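Local structure of maintenance of ploidy protein MOB1 (Saccharomyces cerevisiae, 2HJN) at residues N25-H30 with Y135-M140; R141-Q146 with Q171-R176. The protein binds and activates the DBF2 protein kinase, allowing its phosphorylation by CDC15 in late anaphase within the mitotic exit network of budding yeast. All blocks are in the same frame, centred on the assembly; numbering follows the deposited sequence.

Contact 1. Residues N25-H30 with Y135-M140; sequences NYTPSH and YVECLM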
ATOM      1  N   ASN A  25       3.052  16.442  -1.254  1.00 24.63           N
ATOM      2  CA  ASN A  25       2.487  15.257  -0.594  1.00 22.26           C
ATOM      3  C   ASN A  25       3.554  14.451   0.164  1.00 20.12           C
ATOM      4  O   ASN A  25       4.728  14.522  -0.146  1.00 19.85           O
ATOM      5  CB  ASN A  25       1.809  14.310  -1.618  1.00 21.63           C
ATOM      6  CG  ASN A  25       0.792  15.002  -2.483  1.00 25.42           C
ATOM      7  OD1 ASN A  25       0.298  16.098  -2.162  1.00 27.29           O
ATOM      8  ND2 ASN A  25       0.491  14.381  -3.624  1.00 27.52           N
ATOM      9  N   TYR A  26       3.126  13.624   1.112  1.00 18.26           N
ATOM     10  CA  TYR A  26       4.027  12.736   1.846  1.00 15.07           C
ATOM     11  C   TYR A  26       4.814  11.827   0.860  1.00 14.98           C
ATOM     12  O   TYR A  26       4.213  11.254  -0.055  1.00 12.82           O
ATOM     13  CB  TYR A  26       3.216  11.880   2.839  1.00 13.69           C
ATOM     14  CG  TYR A  26       4.070  10.825   3.538  1.00 14.34           C
ATOM     15  CD1 TYR A  26       5.110  11.203   4.395  1.00 13.63           C
ATOM     16  CD2 TYR A  26       3.884   9.457   3.300  1.00 11.58           C
ATOM     17  CE1 TYR A  26       5.951  10.240   5.015  1.00 13.28           C
ATOM     18  CE2 TYR A  26       4.728   8.482   3.946  1.00 13.02           C
ATOM     19  CZ  TYR A  26       5.747   8.894   4.778  1.00 14.01           C
ATOM     20  OH  TYR A  26       6.570   7.994   5.429  1.00 16.66           O
ATOM     21  N   THR A  27       6.154  11.811   1.021  1.00 15.09           N
ATOM     22  CA  THR A  27       7.061  10.850   0.342  1.00 15.92           C
ATOM     23  C   THR A  27       7.374   9.600   1.203  1.00 14.77           C
ATOM     24  O   THR A  27       7.988   9.689   2.261  1.00 14.97           O
ATOM     25  CB  THR A  27       8.398  11.537  -0.129  1.00 17.34           C
ATOM     26  OG1 THR A  27       8.086  12.707  -0.897  1.00 19.00           O
ATOM     27  CG2 THR A  27       9.227  10.580  -1.030  1.00 16.98           C
ATOM     28  N   PRO A  28       6.919   8.399   0.762  1.00 15.11           N
ATOM     29  CA  PRO A  28       7.241   7.244   1.601  1.00 14.08           C
ATOM     30  C   PRO A  28       8.737   6.900   1.630  1.00 15.38           C
ATOM     31  O   PRO A  28       9.468   7.239   0.715  1.00 14.86           O
ATOM     32  CB  PRO A  28       6.361   6.110   0.997  1.00 15.12           C
ATOM     33  CG  PRO A  28       5.247   6.872   0.176  1.00 14.06           C
ATOM     34  CD  PRO A  28       6.079   8.031  -0.393  1.00 14.88           C
ATOM     35  N   SER A  29       9.197   6.321   2.733  1.00 14.64           N
ATOM     36  CA  SER A  29      10.517   5.743   2.893  1.00 15.64           C
ATOM     37  C   SER A  29      10.400   4.553   3.865  1.00 15.82           C
ATOM     38  O   SER A  29      10.019   4.711   5.015  1.00 17.07           O
ATOM     39  CB  SER A  29      11.549   6.734   3.475  1.00 16.28           C
ATOM     40  OG  SER A  29      12.846   6.120   3.628  1.00 14.73           O
ATOM     41  N   HIS A  30      10.738   3.362   3.396  1.00 15.62           N
ATOM     42  CA  HIS A  30      10.811   2.177   4.209  1.00 16.89           C
ATOM     43  C   HIS A  30      12.082   2.212   5.097  1.00 17.66           C
ATOM     44  O   HIS A  30      13.168   2.637   4.657  1.00 18.63           O
ATOM     45  CB  HIS A  30      10.855   0.953   3.255  1.00 18.73           C
ATOM     46  CG  HIS A  30      10.782  -0.371   3.948  1.00 19.64           C
ATOM     47  ND1 HIS A  30      11.865  -1.214   4.035  1.00 20.94           N
ATOM     48  CD2 HIS A  30       9.744  -1.018   4.540  1.00 22.17           C
ATOM     49  CE1 HIS A  30      11.508  -2.311   4.686  1.00 20.85           C
ATOM     50  NE2 HIS A  30      10.233  -2.215   5.009  1.00 21.32           N
ATOM     51  N   TYR A 135       3.236  17.893   8.140  1.00 13.58           N
ATOM     52  CA  TYR A 135       3.281  17.262   9.442  1.00 14.57           C
ATOM     53  C   TYR A 135       3.795  15.796   9.351  1.00 13.53           C
ATOM     54  O   TYR A 135       4.764  15.409  10.016  1.00 11.01           O
ATOM     55  CB  TYR A 135       1.879  17.271  10.086  1.00 15.72           C
ATOM     56  CG  TYR A 135       1.926  16.708  11.502  1.00 21.92           C
ATOM     57  CD1 TYR A 135       2.036  15.332  11.700  1.00 23.82           C
ATOM     58  CD2 TYR A 135       1.948  17.531  12.619  1.00 23.33           C
ATOM     59  CE1 TYR A 135       2.111  14.784  12.936  1.00 24.62           C
ATOM     60  CE2 TYR A 135       2.019  16.980  13.902  1.00 26.05           C
ATOM     61  CZ  TYR A 135       2.116  15.593  14.033  1.00 25.80           C
ATOM     62  OH  TYR A 135       2.208  14.959  15.256  1.00 25.33           O
ATOM     63  N   VAL A 136       3.141  15.020   8.490  1.00 13.70           N
ATOM     64  CA  VAL A 136       3.428  13.581   8.364  1.00 14.52           C
ATOM     65  C   VAL A 136       4.855  13.347   7.855  1.00 14.26           C
ATOM     66  O   VAL A 136       5.634  12.592   8.457  1.00 14.63           O
ATOM     67  CB  VAL A 136       2.340  12.858   7.509  1.00 13.98           C
ATOM     68  CG1 VAL A 136       2.688  11.322   7.316  1.00 11.55           C
ATOM     69  CG2 VAL A 136       1.004  12.986   8.203  1.00 14.03           C
ATOM     70  N   GLU A 137       5.227  14.107   6.830  1.00 14.29           N
ATOM     71  CA  GLU A 137       6.582  14.102   6.330  1.00 13.15           C
ATOM     72  C   GLU A 137       7.624  14.354   7.409  1.00 13.27           C
ATOM     73  O   GLU A 137       8.561  13.566   7.552  1.00 11.67           O
ATOM     74  CB  GLU A 137       6.718  15.103   5.151  1.00 15.04           C
ATOM     75  CG  GLU A 137       8.113  15.200   4.534  1.00 16.66           C
ATOM     76  CD  GLU A 137       8.489  14.018   3.656  1.00 20.32           C
ATOM     77  OE1 GLU A 137       7.595  13.499   2.991  1.00 23.01           O
ATOM     78  OE2 GLU A 137       9.688  13.624   3.592  1.00 19.67           O
ATOM     79  N   CYS A 138       7.502  15.478   8.133  1.00 13.99           N
ATOM     80  CA  CYS A 138       8.430  15.858   9.209  1.00 13.88           C
ATOM     81  C   CYS A 138       8.500  14.781  10.297  1.00 14.40           C
ATOM     82  O   CYS A 138       9.594  14.438  10.785  1.00 15.57           O
ATOM     83  CB  CYS A 138       7.943  17.176   9.846  1.00 13.97           C
ATOM     84  SG  CYS A 138       8.216  18.684   8.807  1.00 20.77           S
ATOM     85  N   LEU A 139       7.329  14.301  10.736  1.00 13.84           N
ATOM     86  CA  LEU A 139       7.250  13.307  11.789  1.00 13.89           C
ATOM     87  C   LEU A 139       7.922  12.020  11.383  1.00 13.10           C
ATOM     88  O   LEU A 139       8.698  11.480  12.174  1.00 13.12           O
ATOM     89  CB  LEU A 139       5.807  12.982  12.224  1.00 14.49           C
ATOM     90  CG  LEU A 139       5.454  11.903  13.259  1.00 16.21           C
ATOM     91  CD1 LEU A 139       4.029  12.125  13.790  1.00 19.57           C
ATOM     92  CD2 LEU A 139       5.402  10.525  12.705  1.00 20.93           C
HETATM   93  N   MSE A 140       7.580  11.495  10.207  1.00 12.55           N
HETATM   94  CA  MSE A 140       8.139  10.196   9.745  1.00 13.00           C
HETATM   95  C   MSE A 140       9.640  10.294   9.519  1.00 13.46           C
HETATM   96  O   MSE A 140      10.364   9.387   9.900  1.00 14.65           O
HETATM   97  CB  MSE A 140       7.467   9.733   8.461  1.00 12.43           C
HETATM   98  CG  MSE A 140       5.969   9.467   8.631  1.00 13.90           C
HETATM   99 SE   MSE A 140       5.500   7.985   9.899  1.00 18.39          SE
HETATM  100  CE  MSE A 140       5.489   6.623   8.507  1.00 17.25           C
TER
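The ring of Y26 carries the methyl CG1 of V136 over one face, in a CH-pi contact 4.1 Å from the ring centroid, and the backbone N of P28 near the rim of the opposite face; at its edge, in plane, comes CA of E137. An extended N-terminal segment of this Mob1/phocein fold is thereby laid along helix 132-147, with a single aromatic side chain inserted beside the helix. The CB of Y26 does not itself point at the helix; with CG anti to the backbone N (chi1 174°) the ring swings in, and the side chain crosses those of V136 and M140 at about a right angle. Selenomethionine M140 borders its far end, CG lying 3.7 Å from Y26 CE1 and the methyl CE 3.5 Å from Y26 OH. The hydroxyl of this buried tyrosine is hydrogen-bonded to N91 of helix 75-97 and to R141. V136 lies near the zinc site, its side chain about 5 Å from that of the ligand H183. The carboxylate of E137 divides its work: OE2 forms a salt bridge with R141, while a bend at chi2 (75°) brings OE1 back to the loop. There T27 N donates a nearly straight 3.0 Å hydrogen bond to E137 OE1, close to its C-O axis.

Contact 2. Residues R141-Q146 with Q171-R176; sequences RWCQDQ and QPILRR. With SO4 (sulfate ion), chain C.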
ATOM      1  N   ARG A 141      10.118  11.374   8.892  1.00 14.64           N
ATOM      2  CA  ARG A 141      11.579  11.599   8.734  1.00 15.46           C
ATOM      3  C   ARG A 141      12.270  11.734  10.108  1.00 15.22           C
ATOM      4  O   ARG A 141      13.387  11.301  10.267  1.00 15.01           O
ATOM      5  CB  ARG A 141      11.911  12.857   7.883  1.00 15.79           C
ATOM      6  CG  ARG A 141      11.635  12.782   6.330  1.00 17.13           C
ATOM      7  CD  ARG A 141      12.089  11.492   5.579  1.00 16.31           C
ATOM      8  NE  ARG A 141      11.246  10.297   5.811  1.00 15.06           N
ATOM      9  CZ  ARG A 141      10.052  10.057   5.292  1.00 12.31           C
ATOM     10  NH1 ARG A 141       9.432  10.924   4.503  1.00 13.00           N
ATOM     11  NH2 ARG A 141       9.442   8.925   5.594  1.00 13.98           N
ATOM     12  N   TRP A 142      11.599  12.353  11.074  1.00 15.25           N
ATOM     13  CA  TRP A 142      12.130  12.407  12.469  1.00 16.25           C
ATOM     14  C   TRP A 142      12.247  10.982  13.092  1.00 15.83           C
ATOM     15  O   TRP A 142      13.251  10.653  13.779  1.00 14.29           O
ATOM     16  CB  TRP A 142      11.299  13.358  13.365  1.00 15.63           C
ATOM     17  CG  TRP A 142      11.760  13.350  14.811  1.00 16.57           C
ATOM     18  CD1 TRP A 142      12.743  14.110  15.383  1.00 17.72           C
ATOM     19  CD2 TRP A 142      11.246  12.512  15.830  1.00 18.62           C
ATOM     20  NE1 TRP A 142      12.852  13.812  16.734  1.00 18.81           N
ATOM     21  CE2 TRP A 142      11.952  12.816  17.028  1.00 17.73           C
ATOM     22  CE3 TRP A 142      10.215  11.561  15.868  1.00 13.03           C
ATOM     23  CZ2 TRP A 142      11.698  12.155  18.228  1.00 17.60           C
ATOM     24  CZ3 TRP A 142       9.988  10.872  17.081  1.00 15.38           C
ATOM     25  CH2 TRP A 142      10.700  11.201  18.243  1.00 17.37           C
ATOM     26  N   CYS A 143      11.236  10.135  12.857  1.00 15.33           N
ATOM     27  CA  CYS A 143      11.315   8.751  13.360  1.00 15.37           C
ATOM     28  C   CYS A 143      12.524   7.996  12.786  1.00 15.21           C
ATOM     29  O   CYS A 143      13.218   7.293  13.528  1.00 14.85           O
ATOM     30  CB  CYS A 143      10.010   7.971  13.090  1.00 15.35           C
ATOM     31  SG  CYS A 143       8.609   8.544  14.044  1.00 16.49           S
ATOM     32  N   GLN A 144      12.726   8.099  11.470  1.00 15.46           N
ATOM     33  CA  GLN A 144      13.878   7.483  10.803  1.00 16.06           C
ATOM     34  C   GLN A 144      15.211   7.988  11.355  1.00 16.08           C
ATOM     35  O   GLN A 144      16.138   7.202  11.525  1.00 14.55           O
ATOM     36  CB  GLN A 144      13.832   7.668   9.265  1.00 16.05           C
ATOM     37  CG  GLN A 144      12.655   6.957   8.610  1.00 13.22           C
ATOM     38  CD  GLN A 144      12.752   6.958   7.123  1.00 17.81           C
ATOM     39  OE1 GLN A 144      12.562   8.007   6.490  1.00 13.47           O
ATOM     40  NE2 GLN A 144      13.094   5.784   6.534  1.00 16.07           N
ATOM     41  N   ASP A 145      15.315   9.293  11.612  1.00 15.97           N
ATOM     42  CA  ASP A 145      16.488   9.832  12.274  1.00 17.21           C
ATOM     43  C   ASP A 145      16.717   9.225  13.658  1.00 17.53           C
ATOM     44  O   ASP A 145      17.868   9.015  14.036  1.00 16.79           O
ATOM     45  CB  ASP A 145      16.486  11.376  12.334  1.00 17.71           C
ATOM     46  CG  ASP A 145      16.582  12.033  10.947  1.00 20.69           C
ATOM     47  OD1 ASP A 145      17.082  11.406   9.970  1.00 23.15           O
ATOM     48  OD2 ASP A 145      16.152  13.199  10.841  1.00 26.04           O
ATOM     49  N   GLN A 146      15.660   8.906  14.422  1.00 17.06           N
ATOM     50  CA  GLN A 146      15.897   8.210  15.708  1.00 17.72           C
ATOM     51  C   GLN A 146      16.343   6.770  15.444  1.00 17.70           C
ATOM     52  O   GLN A 146      17.304   6.311  16.063  1.00 17.89           O
ATOM     53  CB  GLN A 146      14.657   8.224  16.627  1.00 18.22           C
ATOM     54  CG  GLN A 146      13.976   9.594  16.801  1.00 19.82           C
ATOM     55  CD  GLN A 146      14.958  10.806  16.984  1.00 27.69           C
ATOM     56  OE1 GLN A 146      15.530  10.978  18.071  1.00 24.58           O
ATOM     57  NE2 GLN A 146      15.090  11.680  15.931  1.00 25.86           N
ATOM     58  N   GLN A 171       8.262   5.685  23.932  1.00 17.21           N
ATOM     59  CA  GLN A 171       6.951   6.329  24.197  1.00 19.63           C
ATOM     60  C   GLN A 171       6.589   7.559  23.390  1.00 19.59           C
ATOM     61  O   GLN A 171       5.448   7.668  22.908  1.00 19.86           O
ATOM     62  CB  GLN A 171       6.705   6.562  25.704  1.00 19.79           C
ATOM     63  CG  GLN A 171       6.074   5.362  26.338  1.00 22.53           C
ATOM     64  CD  GLN A 171       5.932   5.486  27.832  1.00 30.07           C
ATOM     65  OE1 GLN A 171       4.849   5.815  28.321  1.00 33.81           O
ATOM     66  NE2 GLN A 171       7.025   5.241  28.577  1.00 31.62           N
ATOM     67  N   PRO A 172       7.547   8.505  23.237  1.00 20.63           N
ATOM     68  CA  PRO A 172       7.352   9.655  22.340  1.00 19.30           C
ATOM     69  C   PRO A 172       7.095   9.224  20.870  1.00 18.95           C
ATOM     70  O   PRO A 172       6.180   9.758  20.232  1.00 17.26           O
ATOM     71  CB  PRO A 172       8.658  10.431  22.496  1.00 20.99           C
ATOM     72  CG  PRO A 172       9.165  10.012  23.991  1.00 20.25           C
ATOM     73  CD  PRO A 172       8.832   8.574  23.989  1.00 19.99           C
ATOM     74  N   ILE A 173       7.846   8.239  20.375  1.00 17.95           N
ATOM     75  CA  ILE A 173       7.637   7.726  19.026  1.00 16.70           C
ATOM     76  C   ILE A 173       6.229   7.122  18.831  1.00 15.65           C
ATOM     77  O   ILE A 173       5.564   7.439  17.845  1.00 16.07           O
ATOM     78  CB  ILE A 173       8.728   6.665  18.601  1.00 17.56           C
ATOM     79  CG1 ILE A 173      10.118   7.317  18.435  1.00 15.83           C
ATOM     80  CG2 ILE A 173       8.361   6.048  17.230  1.00 17.01           C
ATOM     81  CD1 ILE A 173      11.287   6.211  18.382  1.00 16.45           C
ATOM     82  N   LEU A 174       5.796   6.244  19.741  1.00 14.67           N
ATOM     83  CA  LEU A 174       4.424   5.679  19.711  1.00 17.24           C
ATOM     84  C   LEU A 174       3.337   6.750  19.809  1.00 16.92           C
ATOM     85  O   LEU A 174       2.375   6.723  19.022  1.00 16.53           O
ATOM     86  CB  LEU A 174       4.235   4.577  20.789  1.00 15.78           C
ATOM     87  CG  LEU A 174       4.686   3.144  20.479  1.00 19.33           C
ATOM     88  CD1 LEU A 174       5.691   2.968  19.363  1.00 23.02           C
ATOM     89  CD2 LEU A 174       5.076   2.307  21.684  1.00 19.50           C
ATOM     90  N   ARG A 175       3.506   7.735  20.720  1.00 17.45           N
ATOM     91  CA  ARG A 175       2.533   8.834  20.846  1.00 17.92           C
ATOM     92  C   ARG A 175       2.360   9.608  19.513  1.00 17.04           C
ATOM     93  O   ARG A 175       1.238   9.932  19.067  1.00 17.13           O
ATOM     94  CB  ARG A 175       2.952   9.819  21.960  1.00 18.32           C
ATOM     95  CG  ARG A 175       2.602   9.442  23.360  1.00 18.50           C
ATOM     96  CD  ARG A 175       2.793  10.676  24.339  1.00 20.66           C
ATOM     97  NE  ARG A 175       4.038  11.468  24.188  1.00 22.10           N
ATOM     98  CZ  ARG A 175       5.153  11.293  24.911  1.00 25.39           C
ATOM     99  NH1 ARG A 175       5.244  10.322  25.823  1.00 26.58           N
ATOM    100  NH2 ARG A 175       6.192  12.076  24.715  1.00 27.42           N
ATOM    101  N   ARG A 176       3.479   9.917  18.869  1.00 17.90           N
ATOM    102  CA  ARG A 176       3.435  10.580  17.544  1.00 16.72           C
ATOM    103  C   ARG A 176       2.864   9.725  16.381  1.00 16.34           C
ATOM    104  O   ARG A 176       2.029  10.207  15.586  1.00 15.35           O
ATOM    105  CB  ARG A 176       4.816  11.143  17.241  1.00 17.92           C
ATOM    106  CG  ARG A 176       5.222  12.171  18.336  1.00 20.14           C
ATOM    107  CD  ARG A 176       6.623  12.739  18.125  1.00 23.28           C
ATOM    108  NE  ARG A 176       7.119  13.432  19.303  1.00 27.67           N
ATOM    109  CZ  ARG A 176       8.180  14.241  19.307  1.00 32.29           C
ATOM    110  NH1 ARG A 176       8.866  14.483  18.176  1.00 31.42           N
ATOM    111  NH2 ARG A 176       8.572  14.797  20.451  1.00 34.84           N
TER
HETATM  112  S   SO4 C 316       4.953  14.735  22.338  1.00 34.19           S
HETATM  113  O1  SO4 C 316       5.670  13.514  22.721  1.00 36.56           O
HETATM  114  O2  SO4 C 316       3.601  14.620  22.911  1.00 35.14           O
HETATM  115  O3  SO4 C 316       5.667  15.943  22.718  1.00 36.77           O
HETATM  116  O4  SO4 C 316       4.805  14.911  20.904  1.00 37.16           O
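Segments 141-146 and 171-176 run nearly antiparallel, at 158° between their N-to-C directions, with axes 11.2 Å apart and the CA atoms of C143 and I173 the nearest pair. They belong to helices 132-147 and 165-187 of the helical Mob1/phocein fold, and at this wide spacing long side chains bridge the gap. W142 does most of the reaching: its CB points toward the other helix, and with CG anti to the backbone N (chi1 176°) the six-membered ring comes to lie against I173 and R176. The guanidinium of R176 covers one face of that ring in a cation-pi stack, CZ 4.3 Å from the centroid and the planes 25° apart, with NH1 the nearest atom to the ring. On the opposite side of the indole NE2 of Q146 lies near the rim, by NE1; both are donors and do not bond. A 3.0 Å hydrogen bond from Q146 NE2 to W142 O holds the amide there. I173 CG1 packs obliquely against W142 CZ3 at 3.8 Å, and its CG2 branch meets C143 SG at 4.1 Å. A sulfate, probably from the crystallisation liquor, lies beyond R176 and also bonds R179, so three arginines of one helix gather round it. R175 turns its guanidinium edge to sulfate O1, whereas R176 NE makes a weak 3.2 Å bond to O4.

In the fold
Helix 132-147 serves both contacts from successive turns. Contact 1 fastens a loop to it and contact 2 a neighbouring helix. Both are partly buried: in contact 1 Y26, V136 and M140 are buried and T27 exposed, while in contact 2 C143 and I173 are buried and the W142-R176 stack partly exposed. The loop pairing relies on an inserted phenol and a carboxylate-to-backbone bond, the helix pairing on a cation-pi stack and apolar packing of I173 on an indole and a thiol. R141 of segment 141-146 finds polar partners in contact 1, not in 171-176, and S29 OG meets Q144 NE2. L139 touches the backbone O of R176. Contact 1 borders the zinc site, and its H30 reaches E99 and E194 of the second subunit; contact 2 touches no other chain of the assembly.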